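Local coordinates for protein GCN5-related N-acetyltransferase (Anabaena variabilis, PDB 2OZG) that binds coenzyme A in a GNAT acetyltransferase fold and probably transfers acetyl groups to amines, possibly those of aminoglycosides, at residues W286-V291 / G351-Y356; H311-D316 / E344-I349. All blocks are in the same frame, centred on the assembly; numbering follows the deposited sequence. Where two conformers were deposited one is given.

Contact 1: residues W286-V291 / G351-Y356; sequences WMLRIV and GLASLY
Ile290 is the hub of this contact, reaching three residues of the helix through three different carbons. Its CD1 sits over one face of the Tyr356 ring, 4.2 Å from the ring centroid and 25° off the normal, a CH-pi contact displaced toward the CG/CD2 rim. A chi1 of -58° sets CG1 beside the backbone N, from where CG1 comes 3.9 Å from Ala353 CA and carries CD1 to the ring. CG2 meets Leu352 CD2 more distantly, at 4.1 Å, the two side chains crossing at about a right angle.

The tightest point lies next to this, where Ala353 CB stands 3.4 Å from Leu288 O. The axes of 286-290 and 351-356 approach to 7.5 Å, consistent with the short Ala353 side chain; Leu288 CD2 closes over the same methyl at 3.9 Å. All five touching residues are buried, so there is no solvent side among them; the contrast is between the close Ala353 centre and the looser Leu352 edge. The side-chain contacts across the segments are apolar, and the polar end of Tyr356 turns elsewhere, its OH hydrogen-bonded to Ala296 O.

The axes of strand segment 286-290 and helix segment 351-356 are inclined at 113°. Strand 279-290 is flanked by strands 115-118 and 132-143, Trp72 of strand 58-72 touches both Leu288 and Tyr356, and helix 96-110 packs against Arg289 and Val291.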
# COMPACT_ATOMS: atom_id res chain seq x y z
N TRP A 286 -8.81 -2.73 -28.37
CA TRP A 286 -9.42 -1.80 -29.25
C TRP A 286 -10.49 -2.48 -30.08
O TRP A 286 -10.52 -3.72 -30.24
CB TRP A 286 -8.39 -1.06 -30.11
CG TRP A 286 -7.24 -1.84 -30.59
CD1 TRP A 286 -6.03 -1.99 -29.95
CD2 TRP A 286 -7.12 -2.53 -31.83
NE1 TRP A 286 -5.19 -2.76 -30.73
CE2 TRP A 286 -5.81 -3.04 -31.91
CE3 TRP A 286 -8.00 -2.76 -32.90
CZ2 TRP A 286 -5.35 -3.77 -33.01
CZ3 TRP A 286 -7.54 -3.45 -33.99
CH2 TRP A 286 -6.22 -3.96 -34.03
N MSE A 287 -11.35 -1.65 -30.67
CA MSE A 287 -12.46 -2.14 -31.40
C MSE A 287 -12.41 -1.74 -32.81
O MSE A 287 -11.84 -0.70 -33.16
CB MSE A 287 -13.70 -1.58 -30.76
CG MSE A 287 -14.01 -2.10 -29.37
SE MSE A 287 -15.76 -1.45 -28.71
CE MSE A 287 -16.51 -3.15 -28.00
N LEU A 288 -13.08 -2.52 -33.64
CA LEU A 288 -13.14 -2.28 -35.09
C LEU A 288 -14.58 -2.36 -35.61
O LEU A 288 -15.37 -3.18 -35.15
CB LEU A 288 -12.29 -3.35 -35.81
CG LEU A 288 -12.13 -3.18 -37.34
CD1 LEU A 288 -10.71 -3.37 -37.87
CD2 LEU A 288 -13.13 -4.09 -38.11
N ARG A 289 -14.90 -1.49 -36.56
CA ARG A 289 -16.17 -1.52 -37.22
C ARG A 289 -15.91 -1.86 -38.68
O ARG A 289 -15.08 -1.20 -39.35
CB ARG A 289 -16.87 -0.16 -37.10
CG ARG A 289 -18.44 -0.26 -36.95
CD ARG A 289 -19.20 -0.72 -38.17
NE ARG A 289 -20.63 -0.71 -37.87
CZ ARG A 289 -21.58 -1.07 -38.72
NH1 ARG A 289 -21.27 -1.49 -39.94
NH2 ARG A 289 -22.84 -1.07 -38.33
N ILE A 290 -16.56 -2.90 -39.17
CA ILE A 290 -16.56 -3.17 -40.62
C ILE A 290 -17.56 -2.21 -41.23
O ILE A 290 -18.76 -2.37 -41.08
CB ILE A 290 -16.96 -4.61 -40.92
CG1 ILE A 290 -15.99 -5.58 -40.21
CG2 ILE A 290 -17.09 -4.84 -42.44
CD1 ILE A 290 -14.65 -5.84 -40.88
N VAL A 291 -17.05 -1.18 -41.88
CA VAL A 291 -17.90 -0.16 -42.48
C VAL A 291 -18.47 -0.62 -43.85
O VAL A 291 -19.65 -0.37 -44.17
CB VAL A 291 -17.13 1.16 -42.63
CG1 VAL A 291 -18.00 2.22 -43.32
CG2 VAL A 291 -16.64 1.66 -41.26
N GLY A 351 -19.58 -9.70 -35.10
CA GLY A 351 -18.88 -10.96 -35.16
C GLY A 351 -17.82 -10.92 -36.25
O GLY A 351 -16.73 -11.46 -36.10
N LEU A 352 -18.15 -10.25 -37.36
CA LEU A 352 -17.27 -10.17 -38.52
C LEU A 352 -16.03 -9.38 -38.22
O LEU A 352 -14.98 -9.68 -38.76
CB LEU A 352 -18.01 -9.54 -39.70
CG LEU A 352 -17.21 -9.46 -41.03
CD1 LEU A 352 -16.73 -10.83 -41.43
CD2 LEU A 352 -18.01 -8.85 -42.11
N ALA A 353 -16.15 -8.34 -37.38
CA ALA A 353 -14.98 -7.59 -36.97
C ALA A 353 -13.92 -8.46 -36.27
O ALA A 353 -12.73 -8.36 -36.57
CB ALA A 353 -15.38 -6.49 -36.02
N SER A 354 -14.37 -9.31 -35.33
CA SER A 354 -13.46 -10.11 -34.52
C SER A 354 -12.90 -11.22 -35.40
O SER A 354 -11.75 -11.56 -35.25
CB SER A 354 -14.13 -10.70 -33.33
OG SER A 354 -14.77 -9.73 -32.51
N LEU A 355 -13.73 -11.72 -36.32
CA LEU A 355 -13.30 -12.76 -37.26
C LEU A 355 -12.22 -12.21 -38.19
O LEU A 355 -11.17 -12.84 -38.39
CB LEU A 355 -14.49 -13.21 -38.11
CG LEU A 355 -14.19 -14.29 -39.17
CD1 LEU A 355 -13.79 -15.58 -38.52
CD2 LEU A 355 -15.35 -14.51 -40.11
N TYR A 356 -12.49 -11.03 -38.74
CA TYR A 356 -11.60 -10.35 -39.70
C TYR A 356 -10.20 -10.10 -39.20
O TYR A 356 -9.22 -10.30 -39.91
CB TYR A 356 -12.21 -8.99 -40.05
CG TYR A 356 -11.50 -8.12 -41.10
CD1 TYR A 356 -10.50 -7.26 -40.75
CD2 TYR A 356 -11.90 -8.12 -42.40
CE1 TYR A 356 -9.90 -6.40 -41.71
CE2 TYR A 356 -11.28 -7.30 -43.36
CZ TYR A 356 -10.30 -6.44 -43.00
OH TYR A 356 -9.70 -5.63 -43.98

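Contact 2: residues H311-D316 / E344-I349; sequences HLEVQD and ELQLDI
Glu313 joins the neighbouring strand through both its backbone polar atoms: its N donates to Leu345 O at 2.8 Å, and its O accepts from Leu347 N at 3.0 Å. The same alternation continues with Gln315, whose N bonds to Leu347 O and whose O receives Ile349 N at 2.8 Å. Leu312 CA and Val314 CA add C-H...O contacts to the carbonyls of Leu345 and Leu347.

Side chains at paired positions lie alongside one another. On one face Leu312 CD2 touches Leu345 CD2 at 3.9 Å, and Val314 CG2 touches Leu347 CD1; on the other, Glu313 OE1 lies beside Gln346 CG, the carboxylate and amide planes steeply inclined to each other. Leu347 CG occupies the position between backbone N and carbonyl carbon, which brings CD1 back toward strand 308-315.

The one-to-one bridges from Leu312-Leu345 to Gln315-Asp348, with the axes of 311-315 and 345-348 inclined at 23°, mark two parallel neighbours in the mixed sheet of the sterol carrier protein-like domain, strand 308-315 being bordered by 324-331 and strand 345-348 by 371-373.

Side chains finish the two ends. Glu344 OE2 takes the N-H of His311 at 2.8 Å and 167°, on its anti side and 27° out of the carboxylate plane; Lys380 forms a salt bridge to the same oxygen. At the far end Asp348 is the N-cap of helix 349-357, its side chain capping a backbone N and salt-bridged to Lys350. Ile349 CG1 lies 3.7 Å from Asp316 OD2, an oxygen held by Arg289 and Asn322, while Asp316 OD1 accepts from Leu318 N and Leu319 N.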
# COMPACT_ATOMS: atom_id res chain seq x y z
N HIS A 311 -19.19 -18.76 -47.75
CA HIS A 311 -20.51 -18.15 -48.01
C HIS A 311 -21.06 -17.54 -46.72
O HIS A 311 -21.57 -18.24 -45.85
CB HIS A 311 -21.49 -19.16 -48.63
CG HIS A 311 -21.15 -19.58 -50.02
ND1 HIS A 311 -22.10 -19.78 -50.99
CD2 HIS A 311 -19.96 -19.81 -50.62
CE1 HIS A 311 -21.52 -20.15 -52.12
NE2 HIS A 311 -20.21 -20.16 -51.92
N LEU A 312 -20.98 -16.23 -46.64
CA LEU A 312 -21.33 -15.47 -45.43
C LEU A 312 -22.73 -14.91 -45.49
O LEU A 312 -23.27 -14.64 -46.58
CB LEU A 312 -20.42 -14.24 -45.34
CG LEU A 312 -18.89 -14.40 -45.23
CD1 LEU A 312 -18.15 -13.11 -45.62
CD2 LEU A 312 -18.56 -14.78 -43.78
N GLU A 313 -23.29 -14.73 -44.31
CA GLU A 313 -24.57 -14.07 -44.15
C GLU A 313 -24.42 -13.06 -43.04
O GLU A 313 -24.28 -13.40 -41.88
CB GLU A 313 -25.69 -15.04 -43.85
CG GLU A 313 -27.06 -14.41 -44.04
CD GLU A 313 -28.14 -15.43 -44.07
OE1 GLU A 313 -28.22 -16.22 -43.10
OE2 GLU A 313 -28.89 -15.47 -45.06
N VAL A 314 -24.46 -11.79 -43.41
CA VAL A 314 -24.18 -10.75 -42.44
C VAL A 314 -25.39 -9.88 -42.09
O VAL A 314 -26.18 -9.56 -42.97
CB VAL A 314 -23.06 -9.81 -43.00
CG1 VAL A 314 -22.62 -8.76 -41.95
CG2 VAL A 314 -21.88 -10.61 -43.50
N GLN A 315 -25.54 -9.56 -40.81
CA GLN A 315 -26.55 -8.62 -40.35
C GLN A 315 -25.85 -7.31 -40.06
O GLN A 315 -24.76 -7.30 -39.50
CB GLN A 315 -27.29 -9.08 -39.08
CG GLN A 315 -28.27 -8.01 -38.58
CD GLN A 315 -29.15 -8.40 -37.39
OE1 GLN A 315 -29.51 -9.58 -37.20
NE2 GLN A 315 -29.54 -7.40 -36.59
N ASP A 316 -26.45 -6.20 -40.48
CA ASP A 316 -25.96 -4.84 -40.15
C ASP A 316 -27.21 -3.98 -40.09
O ASP A 316 -27.81 -3.65 -41.14
CB ASP A 316 -25.01 -4.29 -41.20
CG ASP A 316 -24.32 -3.03 -40.77
OD1 ASP A 316 -24.86 -2.26 -39.94
OD2 ASP A 316 -23.21 -2.79 -41.27
N GLU A 344 -23.68 -19.95 -45.31
CA GLU A 344 -23.29 -21.05 -44.47
C GLU A 344 -22.69 -20.58 -43.17
O GLU A 344 -22.57 -21.36 -42.25
CB GLU A 344 -22.27 -21.96 -45.20
CG GLU A 344 -20.97 -21.25 -45.66
CD GLU A 344 -20.01 -22.07 -46.59
OE1 GLU A 344 -20.20 -23.29 -46.82
OE2 GLU A 344 -19.05 -21.43 -47.09
N LEU A 345 -22.27 -19.32 -43.11
CA LEU A 345 -21.70 -18.77 -41.89
C LEU A 345 -22.37 -17.46 -41.64
O LEU A 345 -22.18 -16.51 -42.41
CB LEU A 345 -20.19 -18.65 -41.99
CG LEU A 345 -19.44 -18.17 -40.73
CD1 LEU A 345 -17.97 -18.56 -40.82
CD2 LEU A 345 -19.54 -16.68 -40.53
N GLN A 346 -23.16 -17.41 -40.57
CA GLN A 346 -23.97 -16.25 -40.23
C GLN A 346 -23.48 -15.52 -39.03
O GLN A 346 -23.16 -16.12 -38.02
CB GLN A 346 -25.38 -16.72 -39.90
CG GLN A 346 -25.87 -17.75 -40.93
CD GLN A 346 -26.65 -18.88 -40.23
OE1 GLN A 346 -26.11 -19.96 -39.98
NE2 GLN A 346 -27.89 -18.59 -39.85
N LEU A 347 -23.47 -14.20 -39.13
CA LEU A 347 -23.01 -13.38 -38.05
C LEU A 347 -23.46 -11.95 -38.24
O LEU A 347 -23.86 -11.50 -39.30
CB LEU A 347 -21.47 -13.44 -37.96
CG LEU A 347 -20.64 -13.38 -39.22
CD1 LEU A 347 -21.03 -12.37 -40.22
CD2 LEU A 347 -19.17 -13.18 -38.85
N ASP A 348 -23.40 -11.23 -37.14
CA ASP A 348 -23.66 -9.83 -37.13
C ASP A 348 -22.37 -9.15 -37.55
O ASP A 348 -21.30 -9.73 -37.42
CB ASP A 348 -23.98 -9.42 -35.68
CG ASP A 348 -24.33 -7.96 -35.56
OD1 ASP A 348 -25.40 -7.60 -36.08
OD2 ASP A 348 -23.52 -7.19 -34.95
N ILE A 349 -22.48 -7.91 -37.99
CA ILE A 349 -21.32 -7.13 -38.38
C ILE A 349 -20.25 -7.09 -37.24
O ILE A 349 -19.04 -6.99 -37.51
CB ILE A 349 -21.79 -5.72 -38.85
CG1 ILE A 349 -20.71 -5.04 -39.67
CG2 ILE A 349 -22.23 -4.81 -37.68
CD1 ILE A 349 -20.50 -5.72 -41.04

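From the N terminus, the chain passes the coenzyme A site and, still within the acetyltransferase part, reaches strand 279-290, the first partner of contact 1. Helix 293-299 and strand 308-315 follow, then strands 324-331 and 334-339, and strand 345-348 returns beside 308-315, closing contact 2. The chain enters helix 349-357 directly, which closes contact 1, so contact 2 is nested inside the larger loop. Their centres are about 12 Å apart and they touch: Arg289 NH1 forms a salt bridge to Asp316 OD2 at 2.7 Å, and Leu347 CD2 packs against Leu352 N at 3.4 Å. Contact 1 joins the acetyltransferase region to the sterol carrier protein-like domain; contact 2 pairs two neighbouring strands of the latter's sheet.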